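Side-chain contacts in hypothetical protein (Staphylococcus aureus subsp. aureus, PDB 1QYI), which is of unknown function but probably belongs to the HAD-like hydrolases, a superfamily rich in phosphatases, with a large helical region beside its parallel-sheet core: residues K70-N75 with Q135-V140; L81-S86 with N145-A150; E153-E158 with S162-F167. All blocks are in the same frame, centred on the assembly; numbering follows the deposited sequence.

Interaction 1 of 3, residues K70-N75 with Q135-V140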
loop_
_atom_site.group_PDB
_atom_site.type_symbol
_atom_site.label_atom_id
_atom_site.label_comp_id
_atom_site.label_asym_id
_atom_site.label_seq_id
_atom_site.Cartn_x
_atom_site.Cartn_y
_atom_site.Cartn_z
ATOM N N LYS A 70 2.492 11.522 -4.192
ATOM C CA LYS A 70 1.592 10.832 -5.108
ATOM C C LYS A 70 1.650 11.513 -6.473
ATOM O O LYS A 70 1.884 10.865 -7.488
ATOM C CB LYS A 70 0.159 10.861 -4.567
ATOM C CG LYS A 70 0.025 10.278 -3.180
ATOM C CD LYS A 70 0.221 8.771 -3.173
ATOM C CE LYS A 70 -1.111 8.053 -3.356
ATOM N NZ LYS A 70 -2.020 8.289 -2.189
ATOM N N SER A 71 1.452 12.823 -6.492
ATOM C CA SER A 71 1.475 13.564 -7.747
ATOM C C SER A 71 2.813 13.465 -8.487
ATOM O O SER A 71 2.890 13.795 -9.670
ATOM C CB SER A 71 1.149 15.041 -7.500
ATOM O OG SER A 71 2.262 15.752 -6.979
ATOM N N LEU A 72 3.863 13.020 -7.798
ATOM C CA LEU A 72 5.182 12.904 -8.427
ATOM C C LEU A 72 5.506 11.488 -8.910
ATOM O O LEU A 72 6.535 11.256 -9.553
ATOM C CB LEU A 72 6.277 13.395 -7.465
ATOM C CG LEU A 72 6.192 14.874 -7.052
ATOM C CD1 LEU A 72 7.352 15.239 -6.128
ATOM C CD2 LEU A 72 6.208 15.747 -8.295
ATOM N N GLY A 73 4.620 10.546 -8.604
ATOM C CA GLY A 73 4.827 9.171 -9.029
ATOM C C GLY A 73 5.256 8.206 -7.935
ATOM O O GLY A 73 5.586 7.051 -8.218
ATOM N N LEU A 74 5.258 8.665 -6.686
ATOM C CA LEU A 74 5.650 7.807 -5.568
ATOM C C LEU A 74 4.434 7.302 -4.818
ATOM O O LEU A 74 3.982 7.927 -3.855
ATOM C CB LEU A 74 6.560 8.549 -4.589
ATOM C CG LEU A 74 8.064 8.317 -4.687
ATOM C CD1 LEU A 74 8.688 8.722 -3.358
ATOM C CD2 LEU A 74 8.368 6.860 -4.980
ATOM N N ASN A 75 3.915 6.163 -5.258
ATOM C CA ASN A 75 2.737 5.585 -4.638
ATOM C C ASN A 75 3.035 4.376 -3.757
ATOM O O ASN A 75 2.122 3.786 -3.174
ATOM C CB ASN A 75 1.719 5.222 -5.713
ATOM C CG ASN A 75 1.329 6.418 -6.562
ATOM O OD1 ASN A 75 2.063 6.811 -7.469
ATOM N ND2 ASN A 75 0.184 7.023 -6.249
ATOM N N GLN A 135 9.422 20.968 1.494
ATOM C CA GLN A 135 10.183 22.051 0.889
ATOM C C GLN A 135 11.374 21.453 0.142
ATOM O O GLN A 135 12.262 22.164 -0.330
ATOM C CB GLN A 135 10.661 23.013 1.968
ATOM C CG GLN A 135 9.527 23.615 2.786
ATOM C CD GLN A 135 10.034 24.421 3.965
ATOM O OE1 GLN A 135 9.275 25.146 4.604
ATOM N NE2 GLN A 135 11.323 24.291 4.262
ATOM N N PHE A 136 11.382 20.131 0.050
ATOM C CA PHE A 136 12.425 19.413 -0.654
ATOM C C PHE A 136 11.908 19.071 -2.049
ATOM O O PHE A 136 12.626 19.204 -3.036
ATOM C CB PHE A 136 12.779 18.129 0.106
ATOM C CG PHE A 136 13.447 17.086 -0.746
ATOM C CD1 PHE A 136 14.741 17.271 -1.223
ATOM C CD2 PHE A 136 12.764 15.926 -1.100
ATOM C CE1 PHE A 136 15.341 16.315 -2.040
ATOM C CE2 PHE A 136 13.354 14.966 -1.915
ATOM C CZ PHE A 136 14.644 15.160 -2.387
ATOM N N LEU A 137 10.651 18.641 -2.113
ATOM C CA LEU A 137 10.012 18.247 -3.367
ATOM C C LEU A 137 9.652 19.430 -4.263
ATOM O O LEU A 137 9.339 19.251 -5.440
ATOM C CB LEU A 137 8.754 17.426 -3.060
ATOM C CG LEU A 137 8.928 16.261 -2.077
ATOM C CD1 LEU A 137 7.574 15.796 -1.622
ATOM C CD2 LEU A 137 9.717 15.138 -2.713
ATOM N N ASP A 138 9.696 20.634 -3.693
ATOM C CA ASP A 138 9.386 21.875 -4.404
ATOM C C ASP A 138 9.728 21.814 -5.881
ATOM O O ASP A 138 8.871 22.050 -6.729
ATOM C CB ASP A 138 10.131 23.044 -3.755
ATOM C CG ASP A 138 9.390 23.606 -2.557
ATOM O OD1 ASP A 138 10.005 24.362 -1.768
ATOM O OD2 ASP A 138 8.177 23.307 -2.421
ATOM N N ASN A 139 10.984 21.510 -6.188
ATOM C CA ASN A 139 11.417 21.412 -7.578
ATOM C C ASN A 139 12.026 20.041 -7.854
ATOM O O ASN A 139 13.242 19.868 -7.813
ATOM C CB ASN A 139 12.424 22.527 -7.901
ATOM C CG ASN A 139 13.617 22.530 -6.961
ATOM O OD1 ASN A 139 13.684 21.734 -6.020
ATOM N ND2 ASN A 139 14.566 23.430 -7.208
ATOM N N VAL A 140 11.161 19.065 -8.119
ATOM C CA VAL A 140 11.592 17.699 -8.408
ATOM C C VAL A 140 10.752 17.152 -9.567
ATOM O O VAL A 140 9.518 17.214 -9.532
ATOM C CB VAL A 140 11.427 16.785 -7.162
ATOM C CG1 VAL A 140 11.957 15.387 -7.451
ATOM C CG2 VAL A 140 12.165 17.388 -5.978
#
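Leu72 sits in the Schellman motif that ends helix 64-71, and from there its side chain reaches Leu137, at the end of the short helix 134-137, and Val140 just beyond it. Gly73 makes the motif: with its positive phi of 106° it turns the chain out of the helix, and Gly73 N closes back on Lys70 O at 3.0 Å. The two methyls of Leu72 do different work. Leu72 CD1 lies against the flank of Leu137, 4.0 Å from Leu137 CB and 4.2 Å from Leu137 CD2, so that the two leucines cross at a slant. Leu72 CD1 also comes within 4.5 Å of Val140 CB, a looser approach. Leu72 CD2 turns to the backbone instead and lies 3.8 Å from Val140 O. With CG of Leu72 beside the backbone N and anti to the carbonyl carbon (chi1 -62°), and CD1 anti to CA (chi2 -179°), CD1 is pushed outward to Leu137 and Val140. No hydrogen bond joins the segments; the joint is apolar and rests on one leucine facing two side chains. Nearby, the backbone of Leu72 is hydrogen-bonded to that of Gly143. Ile147 of helix 144-158 also packs on Leu72, while Leu137 leans back on Lys68 and Leu69. The burial of Leu72 is particular to this contact; the glycine with positive phi, its bond back to Lys70 O, and Leu74 packing on Leu69 across the turn are the polar and hydrophobic parts of a Schellman C-cap.

Interaction 2 of 3, residues L81-S86 with N145-A150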
loop_
_atom_site.group_PDB
_atom_site.type_symbol
_atom_site.label_atom_id
_atom_site.label_comp_id
_atom_site.label_asym_id
_atom_site.label_seq_id
_atom_site.Cartn_x
_atom_site.Cartn_y
_atom_site.Cartn_z
ATOM N N LEU A 81 7.879 6.609 2.883
ATOM C CA LEU A 81 8.404 6.734 4.229
ATOM C C LEU A 81 9.929 6.837 4.194
ATOM O O LEU A 81 10.529 7.502 5.033
ATOM C CB LEU A 81 7.964 5.542 5.079
ATOM C CG LEU A 81 8.474 4.150 4.709
ATOM C CD1 LEU A 81 9.873 3.937 5.283
ATOM C CD2 LEU A 81 7.521 3.097 5.288
ATOM N N PHE A 82 10.557 6.184 3.223
ATOM C CA PHE A 82 12.010 6.244 3.110
ATOM C C PHE A 82 12.485 7.658 2.775
ATOM O O PHE A 82 13.370 8.179 3.445
ATOM C CB PHE A 82 12.511 5.280 2.029
ATOM C CG PHE A 82 13.999 5.371 1.768
ATOM C CD1 PHE A 82 14.916 4.853 2.682
ATOM C CD2 PHE A 82 14.479 5.960 0.596
ATOM C CE1 PHE A 82 16.283 4.909 2.433
ATOM C CE2 PHE A 82 15.848 6.023 0.335
ATOM C CZ PHE A 82 16.755 5.493 1.258
ATOM N N ILE A 83 11.911 8.263 1.733
ATOM C CA ILE A 83 12.300 9.611 1.314
ATOM C C ILE A 83 12.060 10.635 2.424
ATOM O O ILE A 83 12.907 11.489 2.690
ATOM C CB ILE A 83 11.545 10.058 0.002
ATOM C CG1 ILE A 83 12.496 10.032 -1.206
ATOM C CG2 ILE A 83 11.052 11.495 0.117
ATOM C CD1 ILE A 83 12.986 8.661 -1.630
ATOM N N VAL A 84 10.909 10.540 3.074
ATOM C CA VAL A 84 10.560 11.451 4.160
ATOM C C VAL A 84 11.549 11.321 5.323
ATOM O O VAL A 84 11.933 12.311 5.941
ATOM C CB VAL A 84 9.119 11.168 4.664
ATOM C CG1 VAL A 84 8.865 11.878 5.985
ATOM C CG2 VAL A 84 8.116 11.634 3.609
ATOM N N PHE A 85 11.973 10.098 5.616
ATOM C CA PHE A 85 12.898 9.889 6.710
ATOM C C PHE A 85 14.320 10.304 6.350
ATOM O O PHE A 85 15.109 10.666 7.231
ATOM C CB PHE A 85 12.882 8.429 7.142
ATOM C CG PHE A 85 13.930 8.105 8.154
ATOM C CD1 PHE A 85 13.776 8.493 9.479
ATOM C CD2 PHE A 85 15.108 7.456 7.767
ATOM C CE1 PHE A 85 14.781 8.242 10.408
ATOM C CE2 PHE A 85 16.122 7.200 8.688
ATOM C CZ PHE A 85 15.963 7.592 10.015
ATOM N N SER A 86 14.657 10.243 5.067
ATOM C CA SER A 86 16.000 10.630 4.620
ATOM C C SER A 86 16.203 12.146 4.727
ATOM O O SER A 86 17.278 12.617 5.104
ATOM C CB SER A 86 16.238 10.181 3.171
ATOM O OG SER A 86 16.365 8.780 3.078
ATOM N N ASN A 145 12.322 7.196 -10.194
ATOM C CA ASN A 145 13.755 7.242 -10.475
ATOM C C ASN A 145 14.324 8.651 -10.268
ATOM O O ASN A 145 15.389 8.829 -9.666
ATOM C CB ASN A 145 14.022 6.779 -11.914
ATOM C CG ASN A 145 13.217 7.557 -12.947
ATOM O OD1 ASN A 145 13.491 7.478 -14.149
ATOM N ND2 ASN A 145 12.222 8.305 -12.490
ATOM N N ASN A 146 13.588 9.648 -10.765
ATOM C CA ASN A 146 13.963 11.062 -10.667
ATOM C C ASN A 146 13.934 11.551 -9.224
ATOM O O ASN A 146 14.768 12.358 -8.816
ATOM C CB ASN A 146 13.002 11.916 -11.508
ATOM C CG ASN A 146 12.904 11.443 -12.943
ATOM O OD1 ASN A 146 13.901 11.426 -13.664
ATOM N ND2 ASN A 146 11.701 11.055 -13.368
ATOM N N ILE A 147 12.957 11.073 -8.460
ATOM C CA ILE A 147 12.829 11.463 -7.061
ATOM C C ILE A 147 14.041 10.974 -6.279
ATOM O O ILE A 147 14.582 11.698 -5.447
ATOM C CB ILE A 147 11.555 10.868 -6.429
ATOM C CG1 ILE A 147 10.316 11.445 -7.126
ATOM C CG2 ILE A 147 11.533 11.151 -4.925
ATOM C CD1 ILE A 147 9.022 10.773 -6.747
ATOM N N TYR A 148 14.462 9.742 -6.547
ATOM C CA TYR A 148 15.623 9.176 -5.868
ATOM C C TYR A 148 16.905 9.915 -6.233
ATOM O O TYR A 148 17.826 10.018 -5.425
ATOM C CB TYR A 148 15.757 7.679 -6.186
ATOM C CG TYR A 148 15.014 6.804 -5.206
ATOM C CD1 TYR A 148 13.625 6.675 -5.263
ATOM C CD2 TYR A 148 15.690 6.187 -4.150
ATOM C CE1 TYR A 148 12.926 5.962 -4.284
ATOM C CE2 TYR A 148 15.001 5.477 -3.170
ATOM C CZ TYR A 148 13.621 5.370 -3.237
ATOM O OH TYR A 148 12.948 4.708 -2.233
ATOM N N ALA A 149 16.956 10.433 -7.455
ATOM C CA ALA A 149 18.121 11.172 -7.923
ATOM C C ALA A 149 18.219 12.510 -7.184
ATOM O O ALA A 149 19.308 12.931 -6.796
ATOM C CB ALA A 149 18.029 11.405 -9.434
ATOM N N ALA A 150 17.082 13.173 -6.989
ATOM C CA ALA A 150 17.053 14.452 -6.287
ATOM C C ALA A 150 17.504 14.242 -4.847
ATOM O O ALA A 150 18.291 15.022 -4.306
ATOM C CB ALA A 150 15.645 15.033 -6.313
#
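Phe82 O, on a residue whose ring meets Tyr148, is gripped twice by Ser86: Ser86 N donates to it at 2.9 Å in the helix ladder, and Ser86 OG at 3.1 Å. The hydroxyl arrives from above the carbonyl plane, 42° out of it. The same OG lies over the centre of the Phe82 ring. Across the contact that ring is nearly parallel to, but stepped from, the ring of Tyr148, their planes 10° apart; they meet rim to rim, neither over the other's face. Phe82 CE2 is 3.6 Å from Tyr148 CE2, and Phe82 CD2 is 3.5 Å from Tyr148 OH. Ile83 takes a face of the tyrosine: its CD1 sits 3.9 Å from the centroid of the Tyr148 ring, 19° off the normal, a CH-pi contact. The next carbon in, Ile83 CG1, rests at 4.0 Å on Ile147 CG2, the two side chains crossing at about a right angle. The helices run nearly parallel, with 11.4 Å between the segment axes, a wide gap bridged by these large side chains. Trp174 meets Phe82 in an edge-to-face (T-shaped) contact and also touches Tyr148. No hydrogen bond links the two segments, but one turn earlier on helix 77-93 Asp79 shares a weak one with Tyr148 OH, which adds a slight polar tie between the helices to a buried, mainly dispersive contact.

Interaction 3 of 3, residues E153-E158 with S162-F167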
loop_
_atom_site.group_PDB
_atom_site.type_symbol
_atom_site.label_atom_id
_atom_site.label_comp_id
_atom_site.label_asym_id
_atom_site.label_seq_id
_atom_site.Cartn_x
_atom_site.Cartn_y
_atom_site.Cartn_z
ATOM N N GLU A 153 21.336 13.844 -4.786
ATOM C CA GLU A 153 22.027 15.094 -5.070
ATOM C C GLU A 153 21.940 16.000 -3.854
ATOM O O GLU A 153 22.890 16.699 -3.514
ATOM C CB GLU A 153 21.380 15.771 -6.289
ATOM C CG GLU A 153 21.560 17.290 -6.384
ATOM C CD GLU A 153 22.839 17.717 -7.082
ATOM O OE1 GLU A 153 23.940 17.416 -6.563
ATOM O OE2 GLU A 153 22.736 18.350 -8.162
ATOM N N PHE A 154 20.785 15.980 -3.201
ATOM C CA PHE A 154 20.548 16.792 -2.016
ATOM C C PHE A 154 21.494 16.390 -0.895
ATOM O O PHE A 154 22.059 17.243 -0.210
ATOM C CB PHE A 154 19.107 16.604 -1.554
ATOM C CG PHE A 154 18.704 17.503 -0.429
ATOM C CD1 PHE A 154 18.505 18.861 -0.647
ATOM C CD2 PHE A 154 18.506 16.990 0.847
ATOM C CE1 PHE A 154 18.110 19.696 0.391
ATOM C CE2 PHE A 154 18.111 17.816 1.893
ATOM C CZ PHE A 154 17.914 19.172 1.664
ATOM N N ALA A 155 21.657 15.086 -0.703
ATOM C CA ALA A 155 22.533 14.576 0.338
ATOM C C ALA A 155 23.995 14.941 0.083
ATOM O O ALA A 155 24.709 15.309 1.015
ATOM C CB ALA A 155 22.372 13.068 0.453
ATOM N N THR A 156 24.440 14.852 -1.173
ATOM C CA THR A 156 25.833 15.182 -1.505
ATOM C C THR A 156 26.137 16.668 -1.318
ATOM O O THR A 156 27.167 17.025 -0.743
ATOM C CB THR A 156 26.205 14.805 -2.967
ATOM O OG1 THR A 156 25.531 15.683 -3.871
ATOM C CG2 THR A 156 25.827 13.364 -3.270
ATOM N N THR A 157 25.241 17.529 -1.800
ATOM C CA THR A 157 25.433 18.975 -1.677
ATOM C C THR A 157 25.284 19.455 -0.224
ATOM O O THR A 157 26.039 20.316 0.235
ATOM C CB THR A 157 24.449 19.774 -2.583
ATOM O OG1 THR A 157 23.099 19.478 -2.211
ATOM C CG2 THR A 157 24.653 19.414 -4.055
ATOM N N GLU A 158 24.320 18.894 0.499
ATOM C CA GLU A 158 24.095 19.268 1.891
ATOM C C GLU A 158 25.173 18.726 2.828
ATOM O O GLU A 158 25.698 19.448 3.672
ATOM C CB GLU A 158 22.724 18.777 2.350
ATOM C CG GLU A 158 21.577 19.524 1.713
ATOM C CD GLU A 158 21.634 21.003 2.013
ATOM O OE1 GLU A 158 21.701 21.351 3.209
ATOM O OE2 GLU A 158 21.613 21.812 1.059
ATOM N N SER A 162 30.374 12.986 -1.700
ATOM C CA SER A 162 30.168 12.590 -3.092
ATOM C C SER A 162 29.491 11.237 -3.276
ATOM O O SER A 162 28.879 10.977 -4.314
ATOM C CB SER A 162 31.509 12.594 -3.834
ATOM O OG SER A 162 32.458 11.778 -3.176
ATOM N N ASP A 163 29.602 10.380 -2.266
ATOM C CA ASP A 163 28.998 9.050 -2.319
ATOM C C ASP A 163 27.463 9.167 -2.267
ATOM O O ASP A 163 26.814 9.312 -3.307
ATOM C CB ASP A 163 29.539 8.189 -1.163
ATOM C CG ASP A 163 29.445 6.694 -1.447
ATOM O OD1 ASP A 163 30.254 5.925 -0.874
ATOM O OD2 ASP A 163 28.562 6.287 -2.234
ATOM N N ALA A 164 26.885 9.131 -1.071
ATOM C CA ALA A 164 25.433 9.230 -0.922
ATOM C C ALA A 164 24.687 7.987 -1.426
ATOM O O ALA A 164 23.486 8.054 -1.699
ATOM C CB ALA A 164 24.913 10.483 -1.639
ATOM N N THR A 165 25.393 6.861 -1.547
ATOM C CA THR A 165 24.775 5.616 -2.017
ATOM C C THR A 165 24.025 4.928 -0.893
ATOM O O THR A 165 23.360 3.923 -1.109
ATOM C CB THR A 165 25.819 4.609 -2.579
ATOM O OG1 THR A 165 26.862 4.396 -1.615
ATOM C CG2 THR A 165 26.416 5.127 -3.880
ATOM N N LEU A 166 24.146 5.481 0.307
ATOM C CA LEU A 166 23.477 4.943 1.481
ATOM C C LEU A 166 21.981 5.201 1.333
ATOM O O LEU A 166 21.161 4.465 1.875
ATOM C CB LEU A 166 23.995 5.649 2.730
ATOM C CG LEU A 166 23.660 5.005 4.072
ATOM C CD1 LEU A 166 24.555 3.779 4.268
ATOM C CD2 LEU A 166 23.883 5.999 5.198
ATOM N N PHE A 167 21.644 6.256 0.593
ATOM C CA PHE A 167 20.262 6.655 0.344
ATOM C C PHE A 167 19.686 6.025 -0.925
ATOM O O PHE A 167 18.591 6.378 -1.363
ATOM C CB PHE A 167 20.168 8.182 0.219
ATOM C CG PHE A 167 20.588 8.926 1.452
ATOM C CD1 PHE A 167 19.933 8.713 2.663
ATOM C CD2 PHE A 167 21.655 9.821 1.409
ATOM C CE1 PHE A 167 20.335 9.376 3.819
ATOM C CE2 PHE A 167 22.071 10.490 2.558
ATOM C CZ PHE A 167 21.410 10.265 3.766
#
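Ala164 meets Thr156 and Ala155 from a left-handed helical backbone (phi 70°, psi 20°), an uncommon conformation for a residue with a side chain. The turn presents its methyl to the end of helix 144-158. Ala164 CB lies 3.4 Å from Thr156 CG2, a tight methyl-to-methyl approach, and 4.2 Å from Ala155 CB. Thr156 splits its two branches between different tasks. At chi1 70° its hydroxyl lies between the backbone N and carbonyl carbon and bends back into the helix, where Thr156 OG1 donates to Glu153 O at 2.9 Å. This leaves CG2 to face the loop, where it also looks on the carbonyl oxygens of Ser162 and Asp163. Glu153 O is thus held twice, by that hydroxyl and by Thr157 N at 3.0 Å, both coming from the same face of its carbonyl plane. The loop returns to the helix at Phe167, whose ring receives Ala155 CB obliquely, with Phe167 CE2 at 3.3 Å from that methyl. Beyond the alanine this ring packs on Ser86, Leu89 and Ile90 of helix 77-93, and Ile90 touches Ala155 as well, so helix, loop and a second helix close together here. Asp163 points its CB away from the helix, and Asp163 OD2 accepts from Thr165 OG1 at 2.6 Å and, less directly, from Thr165 N at 3.3 Å. Both donors reach the carboxylate from above the same face, and together they hold the chain around Ala164 in its bend. Glu158, at the end of the helix, forms a salt bridge with Lys94. An Asx turn reinforced by a hydroxyl, folding a short connection back on the helix it leaves, is what characterises this link between helix 144-158 and helix 172-195.

How the interactions relate
All three contacts belong to the helical part of the chain lying apart from the parallel sheet, and helix 144-158 ties them together: it supplies one side of interactions 2 and 3 and packs on both segments of interaction 1. Interactions 1 and 2 are buried and about 9 Å apart between centres, touching through Leu74 and Ile147; interaction 3 is only partly buried and lies farther from the chain's centre. Their chemistry follows: aliphatic fitting at helix ends in the first, aromatic packing between helices in the second, and small methyls beside a hydrogen-bonded turn in the third. The carbonyl oxygen of Phe167, lying against the Phe82 ring, connects interactions 2 and 3.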